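Local coordinates for protein high choriolytic enzyme 1 (Oryzias latipes, PDB 3VTG) that cleaves proteins of the inner egg envelope as a zinc-dependent metalloendopeptidase of the astacin family, letting the fish embryo hatch, at residues G18-P23 and T49-V54; V120-E125 and D167-I172; N141-P146 and I190-V195. All blocks are in the same frame, centred on the assembly; numbering follows the deposited sequence.

Contact 1. Residues G18-P23 and T49-V54; sequences GLVVIP and TCIRFV
Ile22 lies alongside Phe53, the two side chains pointing the same way from neighbouring strands, with Ile22 CB 3.8 Å from Phe53 CD1. Ile22 CD1 lies between the Phe53 ring and Ile51, 3.8 Å from Phe53 CE1 and 4.0 Å from Ile51 CG2, and Leu101 and Leu105 of helix 94-105 pack against this face. Both backbone polar atoms of Ile22 are used: its N donates to Arg52 O at 2.8 Å, and its O receives Val54 N at 2.9 Å. Strands 20-26 and 51-55 run parallel here and, joined through helix 32-43, form a beta-alpha-beta crossover at one edge of the five-stranded sheet of the astacin fold. On the opposite face Arg52 bends at its second torsion (chi2 -71°), which folds the guanidinium back along its own strand. There NH1 donates to both Thr49 O and Ile51 O, 2.8 Å each and near the guanidinium plane, fixing its rotation, while Leu19 CD2 sits over one face. Replacing Arg52 by an alanine would probably leave these two carbonyl oxygens without this donor and open a gap beneath Leu19. On the face that carries Arg52, Val54 CG2 is pressed to 3.4 Å from Val21 CG1, closer than usual carbon contact.

Contact 2. Residues V120-E125 and D167-I172; sequences VRINWE and DSITPI
Val120 crosses Ile169 at a slant on the buried face of this pair of strands, Val120 CB lying 3.7 Å from Ile169 CG2. Ile122 stands beside Ile169 and points the same way, its CD1 4.1 Å from Ile169 CG1, so the three branched side chains form one compact apolar patch, with Tyr147 against Val120. Between the strands the backbone is held firmly: Arg121 and Thr170 are a hydrogen-bonded pair, each N donating to the other's O, and Asn123 N continues the pattern to Ser168 O. Strands 120-122 and 169-171 thus make a short antiparallel two-stranded sheet in the part of the astacin domain that follows the zinc-binding helix; 41 residues without helix or strand separate the two segments. The face bearing Arg121 and Thr170 is polar and more open to solvent. Asn123 carries it: with CG beside the backbone N (chi1 -50°), the amide swings across Thr170 at about a right angle. Its ND2 gives one hydrogen bond to Thr170 OG1 at 2.9 Å and another to Asp167 O at 3.0 Å. The remaining end, OD1, accepts Arg121 NE at 3.1 Å, in the planes of both groups, so the amide is fixed at both ends. Only the outer margin is loose: there water 1 accepts from Arg121 NH2 at 2.6 Å and donates to Thr170 OG1 at 2.8 Å, and the exposed guanidinium meets carbon obliquely, with the methyl CG2 of Thr170 and that of Ile172 beside its nitrogens.

Contact 3. Residues N141-P146 and I190-V195; sequences NNLNTP and ITRINV
Leu143 has a left-handed backbone (phi 57°, psi 32°), less common for a leucine than for glycine or asparagine, yet its CB is directed toward helix 187-196. It occupies the second position of a type I' beta turn, Asn142 to Thr145, which packs on the C-terminal helix of the astacin domain; Asn141 OD1 steadies the entry by accepting Leu143 N in an Asx turn. At the last position of the turn, Thr145 OG1 works as a relay. It donates to Asn142 O at 2.7 Å, an oxygen that also takes Thr145 N, and it accepts Arg192 NE at 2.9 Å, slightly tilted from the guanidinium plane. Donating one hydrogen bond while accepting another would probably strengthen both. The arginine chain, extended from CG to NE, crosses Thr145 obliquely, its CG 3.7 Å from Thr145 CG2, and brings the guanidinium to the loop. A weak bond from NH2 to Pro146 O meets the edge of the group, but the stronger partner of NH2 is Glu110, in a salt bridge; Glu110 directly follows the zinc ligand His109 in the chain. Arg113, close by and of like charge, donates to Thr145 O. The apolar end of the Leu143 side chain rests on the helix: Leu143 CD1 lies 3.5 Å from Arg192 O, while Leu143 and Val195 slide past each other in opposite directions, CD2 to CG1 at 4.0 Å.

From the N terminus, contact 1 opens at 18-23 and closes at 49-54, enclosing helix 32-43 and setting up one edge of the sheet. After the zinc-binding helix 94-105, contact 2 opens at 120-125. Contact 3 opens at 141-146, inside the loop between strands 120-122 and 169-171, and closes at 190-195, after contact 2 has closed at 167-172; the two therefore cross, with centres about 24 Å apart. Contact 2 pairs those two strands; contact 3 ties the loop between them to helix 187-196. Contacts 1 and 2 lie on opposite sides of the chain's centre. Helix 187-196 returns to the sheet, Ile193 CG2 lying 3.5 Å from Ile51 CG1, and beyond it Cys199 forms the disulfide with Cys50.

Contact 1. Residues G18-P23 and T49-V54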
ATOM      1  N   GLY A  18      -3.575  22.465   3.275  1.00 13.50           N
ATOM      2  CA  GLY A  18      -4.079  21.305   2.541  1.00 13.10           C
ATOM      3  C   GLY A  18      -3.106  20.148   2.400  1.00 12.67           C
ATOM      4  O   GLY A  18      -3.517  19.015   2.147  1.00 13.10           O
ATOM      5  N   LEU A  19      -1.815  20.422   2.560  1.00 11.77           N
ATOM      6  CA  LEU A  19      -0.799  19.386   2.381  1.00 11.23           C
ATOM      7  C   LEU A  19      -0.722  18.439   3.568  1.00 10.71           C
ATOM      8  O   LEU A  19      -0.850  18.855   4.723  1.00 10.83           O
ATOM      9  CB  LEU A  19       0.576  20.002   2.096  1.00 11.43           C
ATOM     10  CG  LEU A  19       0.696  20.886   0.849  1.00 11.53           C
ATOM     11  CD1 LEU A  19       2.129  21.369   0.685  1.00 11.72           C
ATOM     12  CD2 LEU A  19       0.216  20.173  -0.410  1.00 11.76           C
ATOM     13  N   VAL A  20      -0.541  17.159   3.261  1.00 10.04           N
ATOM     14  CA  VAL A  20      -0.331  16.129   4.271  1.00  9.51           C
ATOM     15  C   VAL A  20       1.155  15.790   4.255  1.00  9.18           C
ATOM     16  O   VAL A  20       1.633  15.028   3.411  1.00  8.95           O
ATOM     17  CB  VAL A  20      -1.202  14.882   4.005  1.00  9.46           C
ATOM     18  CG1 VAL A  20      -0.947  13.808   5.052  1.00  9.52           C
ATOM     19  CG2 VAL A  20      -2.679  15.254   3.984  1.00  9.61           C
ATOM     20  N   VAL A  21       1.882  16.390   5.188  1.00  8.96           N
ATOM     21  CA  VAL A  21       3.333  16.311   5.200  1.00  8.89           C
ATOM     22  C   VAL A  21       3.757  15.174   6.119  1.00  8.75           C
ATOM     23  O   VAL A  21       3.486  15.197   7.318  1.00  9.16           O
ATOM     24  CB  VAL A  21       3.960  17.663   5.609  1.00  8.94           C
ATOM     25  CG1 VAL A  21       5.467  17.536   5.755  1.00  9.15           C
ATOM     26  CG2 VAL A  21       3.620  18.735   4.580  1.00  9.15           C
ATOM     27  N   ILE A  22       4.395  14.165   5.532  1.00  8.46           N
ATOM     28  CA  ILE A  22       4.754  12.947   6.250  1.00  8.33           C
ATOM     29  C   ILE A  22       6.270  12.839   6.364  1.00  8.24           C
ATOM     30  O   ILE A  22       6.955  12.632   5.361  1.00  8.18           O
ATOM     31  CB  ILE A  22       4.157  11.693   5.574  1.00  8.28           C
ATOM     32  CG1 ILE A  22       2.635  11.828   5.464  1.00  8.26           C
ATOM     33  CG2 ILE A  22       4.541  10.430   6.338  1.00  8.23           C
ATOM     34  CD1 ILE A  22       1.969  10.736   4.657  1.00  8.33           C
ATOM     35  N   PRO A  23       6.803  12.997   7.587  1.00  8.18           N
ATOM     36  CA  PRO A  23       8.251  12.953   7.778  1.00  8.21           C
ATOM     37  C   PRO A  23       8.783  11.529   7.758  1.00  8.13           C
ATOM     38  O   PRO A  23       8.087  10.597   8.166  1.00  7.98           O
ATOM     39  CB  PRO A  23       8.450  13.567   9.172  1.00  8.37           C
ATOM     40  CG  PRO A  23       7.125  14.127   9.569  1.00  8.64           C
ATOM     41  CD  PRO A  23       6.103  13.316   8.841  1.00  8.33           C
ATOM     42  N   THR A  49      -1.716  14.197  -5.900  1.00 10.99           N
ATOM     43  CA  THR A  49      -2.258  14.179  -4.528  1.00 10.63           C
ATOM     44  C   THR A  49      -1.696  15.314  -3.674  1.00 10.46           C
ATOM     45  O   THR A  49      -0.773  16.019  -4.095  1.00 10.61           O
ATOM     46  CB  THR A  49      -2.025  12.838  -3.782  1.00 10.40           C
ATOM     47  OG1 THR A  49      -0.718  12.821  -3.190  1.00 10.22           O
ATOM     48  CG2 THR A  49      -2.203  11.629  -4.699  1.00 10.38           C
ATOM     49  N   CYS A  50      -2.254  15.469  -2.474  1.00 10.27           N
ATOM     50  CA  CYS A  50      -1.770  16.457  -1.507  1.00 10.18           C
ATOM     51  C   CYS A  50      -0.798  15.854  -0.475  1.00  9.96           C
ATOM     52  O   CYS A  50      -0.450  16.502   0.520  1.00  9.80           O
ATOM     53  CB  CYS A  50      -2.943  17.191  -0.831  1.00 10.63           C
ATOM     54  SG  CYS A  50      -3.972  16.241   0.319  1.00 11.10           S
ATOM     55  N   ILE A  51      -0.354  14.624  -0.736  1.00  9.71           N
ATOM     56  CA  ILE A  51       0.626  13.937   0.112  1.00  9.63           C
ATOM     57  C   ILE A  51       2.040  14.405  -0.232  1.00  9.52           C
ATOM     58  O   ILE A  51       2.416  14.450  -1.404  1.00  9.33           O
ATOM     59  CB  ILE A  51       0.549  12.395  -0.063  1.00  9.71           C
ATOM     60  CG1 ILE A  51      -0.861  11.852   0.220  1.00  9.85           C
ATOM     61  CG2 ILE A  51       1.600  11.682   0.782  1.00  9.71           C
ATOM     62  CD1 ILE A  51      -1.392  12.093   1.616  1.00  9.98           C
ATOM     63  N   ARG A  52       2.811  14.755   0.796  1.00  9.32           N
ATOM     64  CA  ARG A  52       4.221  15.108   0.630  1.00  9.36           C
ATOM     65  C   ARG A  52       5.089  14.380   1.655  1.00  9.13           C
ATOM     66  O   ARG A  52       5.031  14.675   2.844  1.00  9.09           O
ATOM     67  CB  ARG A  52       4.438  16.622   0.769  1.00  9.71           C
ATOM     68  CG  ARG A  52       3.641  17.494  -0.188  1.00 10.09           C
ATOM     69  CD  ARG A  52       4.129  17.399  -1.625  1.00 10.51           C
ATOM     70  NE  ARG A  52       3.330  18.269  -2.484  1.00 10.96           N
ATOM     71  CZ  ARG A  52       2.214  17.895  -3.107  1.00 10.98           C
ATOM     72  NH1 ARG A  52       1.758  16.652  -2.992  1.00 11.08           N
ATOM     73  NH2 ARG A  52       1.552  18.770  -3.852  1.00 11.48           N
ATOM     74  N   PHE A  53       5.887  13.426   1.189  1.00  8.95           N
ATOM     75  CA  PHE A  53       6.876  12.783   2.042  1.00  8.96           C
ATOM     76  C   PHE A  53       8.112  13.676   2.101  1.00  9.04           C
ATOM     77  O   PHE A  53       8.675  14.025   1.060  1.00  9.38           O
ATOM     78  CB  PHE A  53       7.223  11.389   1.510  1.00  8.98           C
ATOM     79  CG  PHE A  53       6.080  10.413   1.575  1.00  8.89           C
ATOM     80  CD1 PHE A  53       5.764   9.772   2.768  1.00  8.82           C
ATOM     81  CD2 PHE A  53       5.316  10.136   0.446  1.00  8.84           C
ATOM     82  CE1 PHE A  53       4.708   8.877   2.836  1.00  8.81           C
ATOM     83  CE2 PHE A  53       4.258   9.238   0.506  1.00  8.85           C
ATOM     84  CZ  PHE A  53       3.954   8.610   1.703  1.00  8.80           C
ATOM     85  N   VAL A  54       8.509  14.069   3.313  1.00  9.02           N
ATOM     86  CA  VAL A  54       9.660  14.963   3.512  1.00  8.98           C
ATOM     87  C   VAL A  54      10.638  14.387   4.527  1.00  8.76           C
ATOM     88  O   VAL A  54      10.235  13.695   5.460  1.00  8.50           O
ATOM     89  CB  VAL A  54       9.247  16.384   3.975  1.00  9.32           C
ATOM     90  CG1 VAL A  54       8.292  17.032   2.983  1.00  9.58           C
ATOM     91  CG2 VAL A  54       8.656  16.367   5.380  1.00  9.46           C
TER

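Contact 2. Residues V120-E125 and D167-I172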
ATOM      1  N   VAL A 120     -13.537 -11.370  -7.277  1.00  8.73           N
ATOM      2  CA  VAL A 120     -12.533 -12.432  -7.241  1.00  8.81           C
ATOM      3  C   VAL A 120     -13.028 -13.628  -6.445  1.00  8.96           C
ATOM      4  O   VAL A 120     -13.886 -13.494  -5.566  1.00  9.07           O
ATOM      5  CB  VAL A 120     -11.168 -11.963  -6.662  1.00  8.65           C
ATOM      6  CG1 VAL A 120     -10.519 -10.898  -7.541  1.00  8.60           C
ATOM      7  CG2 VAL A 120     -11.302 -11.484  -5.219  1.00  8.71           C
ATOM      8  N   ARG A 121     -12.485 -14.793  -6.780  1.00  9.28           N
ATOM      9  CA  ARG A 121     -12.625 -15.990  -5.972  1.00  9.49           C
ATOM     10  C   ARG A 121     -11.277 -16.260  -5.310  1.00  9.27           C
ATOM     11  O   ARG A 121     -10.235 -16.233  -5.969  1.00  9.07           O
ATOM     12  CB  ARG A 121     -13.046 -17.173  -6.847  1.00 10.14           C
ATOM     13  CG  ARG A 121     -13.043 -18.513  -6.132  1.00 10.86           C
ATOM     14  CD  ARG A 121     -13.544 -19.638  -7.023  1.00 11.70           C
ATOM     15  NE  ARG A 121     -12.755 -19.830  -8.245  1.00 12.46           N
ATOM     16  CZ  ARG A 121     -13.238 -19.714  -9.482  1.00 12.88           C
ATOM     17  NH1 ARG A 121     -14.512 -19.396  -9.678  1.00 13.61           N
ATOM     18  NH2 ARG A 121     -12.452 -19.919 -10.532  1.00 13.51           N
ATOM     19  N   ILE A 122     -11.300 -16.482  -4.000  1.00  9.09           N
ATOM     20  CA  ILE A 122     -10.101 -16.881  -3.270  1.00  9.00           C
ATOM     21  C   ILE A 122     -10.054 -18.405  -3.258  1.00  9.01           C
ATOM     22  O   ILE A 122     -10.956 -19.059  -2.723  1.00  9.20           O
ATOM     23  CB  ILE A 122     -10.079 -16.325  -1.824  1.00  8.92           C
ATOM     24  CG1 ILE A 122     -10.318 -14.803  -1.797  1.00  8.93           C
ATOM     25  CG2 ILE A 122      -8.782 -16.702  -1.120  1.00  8.90           C
ATOM     26  CD1 ILE A 122      -9.345 -13.965  -2.611  1.00  8.93           C
ATOM     27  N   ASN A 123      -9.009 -18.964  -3.863  1.00  9.00           N
ATOM     28  CA  ASN A 123      -8.854 -20.415  -3.925  1.00  9.11           C
ATOM     29  C   ASN A 123      -8.025 -20.911  -2.744  1.00  9.16           C
ATOM     30  O   ASN A 123      -6.818 -21.162  -2.864  1.00  9.06           O
ATOM     31  CB  ASN A 123      -8.253 -20.838  -5.265  1.00  8.94           C
ATOM     32  CG  ASN A 123      -8.977 -20.222  -6.451  1.00  8.93           C
ATOM     33  OD1 ASN A 123     -10.199 -20.331  -6.581  1.00  9.05           O
ATOM     34  ND2 ASN A 123      -8.224 -19.565  -7.320  1.00  8.89           N
ATOM     35  N   TRP A 124      -8.700 -21.043  -1.605  1.00  9.34           N
ATOM     36  CA  TRP A 124      -8.069 -21.364  -0.327  1.00  9.66           C
ATOM     37  C   TRP A 124      -7.176 -22.572  -0.356  1.00 10.01           C
ATOM     38  O   TRP A 124      -6.089 -22.546   0.213  1.00 10.06           O
ATOM     39  CB  TRP A 124      -9.129 -21.504   0.763  1.00  9.65           C
ATOM     40  CG  TRP A 124      -9.935 -20.244   0.959  1.00  9.52           C
ATOM     41  CD1 TRP A 124     -11.223 -19.979   0.503  1.00  9.52           C
ATOM     42  CD2 TRP A 124      -9.521 -19.022   1.665  1.00  9.48           C
ATOM     43  NE1 TRP A 124     -11.625 -18.719   0.871  1.00  9.54           N
ATOM     44  CE2 TRP A 124     -10.651 -18.089   1.567  1.00  9.45           C
ATOM     45  CE3 TRP A 124      -8.371 -18.622   2.339  1.00  9.48           C
ATOM     46  CZ2 TRP A 124     -10.609 -16.822   2.134  1.00  9.51           C
ATOM     47  CZ3 TRP A 124      -8.340 -17.341   2.903  1.00  9.51           C
ATOM     48  CH2 TRP A 124      -9.433 -16.465   2.800  1.00  9.56           C
ATOM     49  N   GLU A 125      -7.611 -23.631  -1.041  1.00 10.47           N
ATOM     50  CA  GLU A 125      -6.834 -24.870  -1.122  1.00 10.99           C
ATOM     51  C   GLU A 125      -5.494 -24.702  -1.854  1.00 10.59           C
ATOM     52  O   GLU A 125      -4.600 -25.537  -1.713  1.00 10.98           O
ATOM     53  CB  GLU A 125      -7.666 -26.002  -1.747  1.00 12.24           C
ATOM     54  CG  GLU A 125      -7.962 -25.850  -3.234  1.00 13.87           C
ATOM     55  CD  GLU A 125      -8.908 -26.913  -3.774  1.00 14.92           C
ATOM     56  OE1 GLU A 125      -9.248 -27.863  -3.035  1.00 16.16           O
ATOM     57  OE2 GLU A 125      -9.313 -26.799  -4.953  1.00 16.35           O
ATOM     58  N   ASP A 167      -3.632 -21.096  -8.891  1.00 10.72           N
ATOM     59  CA  ASP A 167      -3.711 -19.704  -8.481  1.00 10.36           C
ATOM     60  C   ASP A 167      -4.416 -19.508  -7.144  1.00  9.68           C
ATOM     61  O   ASP A 167      -5.385 -20.200  -6.828  1.00  9.33           O
ATOM     62  CB  ASP A 167      -4.432 -18.892  -9.562  1.00 10.74           C
ATOM     63  CG  ASP A 167      -3.680 -18.865 -10.887  1.00 11.21           C
ATOM     64  OD1 ASP A 167      -2.459 -19.122 -10.913  1.00 11.77           O
ATOM     65  OD2 ASP A 167      -4.319 -18.572 -11.914  1.00 11.66           O
ATOM     66  N   SER A 168      -3.924 -18.550  -6.366  1.00  9.20           N
ATOM     67  CA  SER A 168      -4.570 -18.183  -5.113  1.00  8.94           C
ATOM     68  C   SER A 168      -5.821 -17.335  -5.344  1.00  8.70           C
ATOM     69  O   SER A 168      -6.766 -17.399  -4.558  1.00  8.65           O
ATOM     70  CB  SER A 168      -3.596 -17.434  -4.206  1.00  8.97           C
ATOM     71  OG  SER A 168      -3.111 -16.264  -4.835  1.00  9.09           O
ATOM     72  N   ILE A 169      -5.818 -16.545  -6.418  1.00  8.51           N
ATOM     73  CA  ILE A 169      -6.926 -15.640  -6.737  1.00  8.52           C
ATOM     74  C   ILE A 169      -7.327 -15.803  -8.196  1.00  8.54           C
ATOM     75  O   ILE A 169      -6.473 -15.785  -9.084  1.00  8.78           O
ATOM     76  CB  ILE A 169      -6.546 -14.157  -6.501  1.00  8.38           C
ATOM     77  CG1 ILE A 169      -6.070 -13.931  -5.062  1.00  8.32           C
ATOM     78  CG2 ILE A 169      -7.715 -13.235  -6.835  1.00  8.48           C
ATOM     79  CD1 ILE A 169      -5.409 -12.587  -4.839  1.00  8.36           C
ATOM     80  N   THR A 170      -8.629 -15.951  -8.436  1.00  8.55           N
ATOM     81  CA  THR A 170      -9.166 -15.979  -9.795  1.00  8.79           C
ATOM     82  C   THR A 170     -10.215 -14.887  -9.955  1.00  8.74           C
ATOM     83  O   THR A 170     -11.246 -14.927  -9.288  1.00  8.53           O
ATOM     84  CB  THR A 170      -9.820 -17.333 -10.134  1.00  8.81           C
ATOM     85  OG1 THR A 170      -8.904 -18.399  -9.854  1.00  8.95           O
ATOM     86  CG2 THR A 170     -10.227 -17.376 -11.611  1.00  9.01           C
ATOM     87  N   PRO A 171      -9.957 -13.901 -10.834  1.00  8.81           N
ATOM     88  CA  PRO A 171     -10.984 -12.900 -11.123  1.00  8.99           C
ATOM     89  C   PRO A 171     -12.238 -13.542 -11.719  1.00  9.27           C
ATOM     90  O   PRO A 171     -12.135 -14.485 -12.508  1.00  9.25           O
ATOM     91  CB  PRO A 171     -10.309 -11.993 -12.158  1.00  8.97           C
ATOM     92  CG  PRO A 171      -8.850 -12.160 -11.905  1.00  8.90           C
ATOM     93  CD  PRO A 171      -8.695 -13.606 -11.536  1.00  8.86           C
ATOM     94  N   ILE A 172     -13.403 -13.047 -11.309  1.00  9.58           N
ATOM     95  CA  ILE A 172     -14.694 -13.532 -11.810  1.00 10.11           C
ATOM     96  C   ILE A 172     -15.533 -12.343 -12.291  1.00 10.48           C
ATOM     97  O   ILE A 172     -15.474 -11.275 -11.683  1.00 10.33           O
ATOM     98  CB  ILE A 172     -15.465 -14.364 -10.748  1.00 10.14           C
ATOM     99  CG1 ILE A 172     -15.699 -13.556  -9.459  1.00 10.23           C
ATOM    100  CG2 ILE A 172     -14.735 -15.674 -10.456  1.00 10.15           C
ATOM    101  CD1 ILE A 172     -16.673 -14.189  -8.485  1.00 10.55           C
TER
HETATM  102  O   HOH W   1     -10.048 -20.910 -10.025  1.00 17.50           O

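Contact 3. Residues N141-P146 and I190-V195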
ATOM      1  N   ASN A 141     -13.205   0.775   4.401  1.00 10.25           N
ATOM      2  CA  ASN A 141     -13.836   2.006   3.948  1.00  9.98           C
ATOM      3  C   ASN A 141     -13.467   2.191   2.484  1.00  9.73           C
ATOM      4  O   ASN A 141     -12.345   2.583   2.160  1.00  9.53           O
ATOM      5  CB  ASN A 141     -13.395   3.206   4.793  1.00 10.17           C
ATOM      6  CG  ASN A 141     -13.957   4.524   4.285  1.00 10.29           C
ATOM      7  OD1 ASN A 141     -14.728   4.571   3.321  1.00 10.31           O
ATOM      8  ND2 ASN A 141     -13.567   5.610   4.938  1.00 10.57           N
ATOM      9  N   ASN A 142     -14.421   1.900   1.610  1.00  9.56           N
ATOM     10  CA  ASN A 142     -14.178   1.871   0.173  1.00  9.42           C
ATOM     11  C   ASN A 142     -14.243   3.242  -0.504  1.00  9.22           C
ATOM     12  O   ASN A 142     -13.985   3.359  -1.704  1.00  9.05           O
ATOM     13  CB  ASN A 142     -15.118   0.862  -0.493  1.00  9.59           C
ATOM     14  CG  ASN A 142     -14.908  -0.548   0.031  1.00  9.65           C
ATOM     15  OD1 ASN A 142     -13.780  -0.948   0.318  1.00  9.86           O
ATOM     16  ND2 ASN A 142     -15.990  -1.303   0.163  1.00  9.81           N
ATOM     17  N   LEU A 143     -14.586   4.265   0.279  1.00  9.15           N
ATOM     18  CA  LEU A 143     -14.514   5.669  -0.143  1.00  9.21           C
ATOM     19  C   LEU A 143     -15.323   5.972  -1.410  1.00  9.21           C
ATOM     20  O   LEU A 143     -14.953   6.843  -2.202  1.00  9.22           O
ATOM     21  CB  LEU A 143     -13.043   6.105  -0.298  1.00  9.47           C
ATOM     22  CG  LEU A 143     -12.154   6.022   0.951  1.00  9.58           C
ATOM     23  CD1 LEU A 143     -10.684   6.104   0.571  1.00  9.92           C
ATOM     24  CD2 LEU A 143     -12.503   7.110   1.955  1.00  9.80           C
ATOM     25  N   ASN A 144     -16.433   5.250  -1.577  1.00  9.21           N
ATOM     26  CA  ASN A 144     -17.291   5.340  -2.768  1.00  9.28           C
ATOM     27  C   ASN A 144     -16.579   5.013  -4.082  1.00  9.08           C
ATOM     28  O   ASN A 144     -17.021   5.419  -5.160  1.00  9.32           O
ATOM     29  CB  ASN A 144     -18.004   6.703  -2.841  1.00  9.69           C
ATOM     30  CG  ASN A 144     -19.170   6.806  -1.874  1.00 10.06           C
ATOM     31  OD1 ASN A 144     -19.687   5.796  -1.397  1.00 10.59           O
ATOM     32  ND2 ASN A 144     -19.598   8.031  -1.592  1.00 10.47           N
ATOM     33  N   THR A 145     -15.479   4.271  -3.980  1.00  8.82           N
ATOM     34  CA  THR A 145     -14.737   3.811  -5.149  1.00  8.58           C
ATOM     35  C   THR A 145     -15.030   2.327  -5.382  1.00  8.41           C
ATOM     36  O   THR A 145     -15.365   1.609  -4.436  1.00  8.30           O
ATOM     37  CB  THR A 145     -13.215   4.048  -5.003  1.00  8.51           C
ATOM     38  OG1 THR A 145     -12.655   3.126  -4.056  1.00  8.39           O
ATOM     39  CG2 THR A 145     -12.928   5.488  -4.574  1.00  8.64           C
ATOM     40  N   PRO A 146     -14.920   1.861  -6.640  1.00  8.29           N
ATOM     41  CA  PRO A 146     -15.228   0.474  -6.948  1.00  8.30           C
ATOM     42  C   PRO A 146     -14.010  -0.428  -6.778  1.00  8.22           C
ATOM     43  O   PRO A 146     -12.884   0.059  -6.628  1.00  8.25           O
ATOM     44  CB  PRO A 146     -15.614   0.538  -8.423  1.00  8.30           C
ATOM     45  CG  PRO A 146     -14.741   1.617  -8.970  1.00  8.31           C
ATOM     46  CD  PRO A 146     -14.488   2.593  -7.845  1.00  8.30           C
ATOM     47  N   ILE A 190      -5.118   6.748  -6.807  1.00  8.61           N
ATOM     48  CA  ILE A 190      -4.931   8.193  -6.646  1.00  8.73           C
ATOM     49  C   ILE A 190      -6.194   8.860  -6.090  1.00  8.82           C
ATOM     50  O   ILE A 190      -6.121   9.664  -5.157  1.00  8.85           O
ATOM     51  CB  ILE A 190      -4.468   8.842  -7.976  1.00  8.77           C
ATOM     52  CG1 ILE A 190      -3.050   8.373  -8.347  1.00  8.89           C
ATOM     53  CG2 ILE A 190      -4.554  10.367  -7.924  1.00  8.73           C
ATOM     54  CD1 ILE A 190      -1.955   8.792  -7.384  1.00  8.97           C
ATOM     55  N   THR A 191      -7.346   8.500  -6.653  1.00  8.91           N
ATOM     56  CA  THR A 191      -8.627   9.050  -6.212  1.00  9.03           C
ATOM     57  C   THR A 191      -8.863   8.758  -4.727  1.00  8.87           C
ATOM     58  O   THR A 191      -9.278   9.640  -3.972  1.00  8.99           O
ATOM     59  CB  THR A 191      -9.791   8.515  -7.074  1.00  9.19           C
ATOM     60  OG1 THR A 191      -9.587   8.903  -8.439  1.00  9.67           O
ATOM     61  CG2 THR A 191     -11.135   9.064  -6.594  1.00  9.28           C
ATOM     62  N   ARG A 192      -8.572   7.526  -4.310  1.00  8.72           N
ATOM     63  CA  ARG A 192      -8.755   7.115  -2.919  1.00  8.76           C
ATOM     64  C   ARG A 192      -7.931   7.948  -1.939  1.00  8.73           C
ATOM     65  O   ARG A 192      -8.440   8.354  -0.896  1.00  8.69           O
ATOM     66  CB  ARG A 192      -8.432   5.633  -2.747  1.00  8.83           C
ATOM     67  CG  ARG A 192      -9.477   4.704  -3.338  1.00  8.95           C
ATOM     68  CD  ARG A 192      -8.880   3.329  -3.540  1.00  9.00           C
ATOM     69  NE  ARG A 192      -9.810   2.432  -4.216  1.00  9.02           N
ATOM     70  CZ  ARG A 192      -9.514   1.190  -4.584  1.00  9.17           C
ATOM     71  NH1 ARG A 192      -8.305   0.690  -4.362  1.00  9.24           N
ATOM     72  NH2 ARG A 192     -10.432   0.450  -5.187  1.00  9.26           N
ATOM     73  N   ILE A 193      -6.667   8.198  -2.279  1.00  8.86           N
ATOM     74  CA  ILE A 193      -5.810   9.067  -1.474  1.00  9.06           C
ATOM     75  C   ILE A 193      -6.456  10.448  -1.333  1.00  9.12           C
ATOM     76  O   ILE A 193      -6.569  10.981  -0.226  1.00  8.96           O
ATOM     77  CB  ILE A 193      -4.396   9.199  -2.082  1.00  8.99           C
ATOM     78  CG1 ILE A 193      -3.664   7.847  -2.053  1.00  8.96           C
ATOM     79  CG2 ILE A 193      -3.593  10.276  -1.357  1.00  9.04           C
ATOM     80  CD1 ILE A 193      -2.452   7.771  -2.965  1.00  9.00           C
ATOM     81  N   ASN A 194      -6.904  10.999  -2.457  1.00  9.38           N
ATOM     82  CA  ASN A 194      -7.497  12.331  -2.486  1.00  9.80           C
ATOM     83  C   ASN A 194      -8.806  12.440  -1.706  1.00  9.85           C
ATOM     84  O   ASN A 194      -9.070  13.464  -1.081  1.00 10.08           O
ATOM     85  CB  ASN A 194      -7.667  12.821  -3.927  1.00 10.19           C
ATOM     86  CG  ASN A 194      -6.340  13.146  -4.593  1.00 10.49           C
ATOM     87  OD1 ASN A 194      -6.205  13.048  -5.811  1.00 11.17           O
ATOM     88  ND2 ASN A 194      -5.357  13.537  -3.798  1.00 10.74           N
ATOM     89  N   VAL A 195      -9.615  11.384  -1.735  1.00  9.88           N
ATOM     90  CA  VAL A 195     -10.861  11.359  -0.970  1.00  9.95           C
ATOM     91  C   VAL A 195     -10.578  11.215   0.530  1.00 10.03           C
ATOM     92  O   VAL A 195     -11.101  11.982   1.340  1.00 10.16           O
ATOM     93  CB  VAL A 195     -11.834  10.264  -1.469  1.00  9.85           C
ATOM     94  CG1 VAL A 195     -13.062  10.184  -0.573  1.00  9.80           C
ATOM     95  CG2 VAL A 195     -12.262  10.537  -2.904  1.00  9.87           C
TER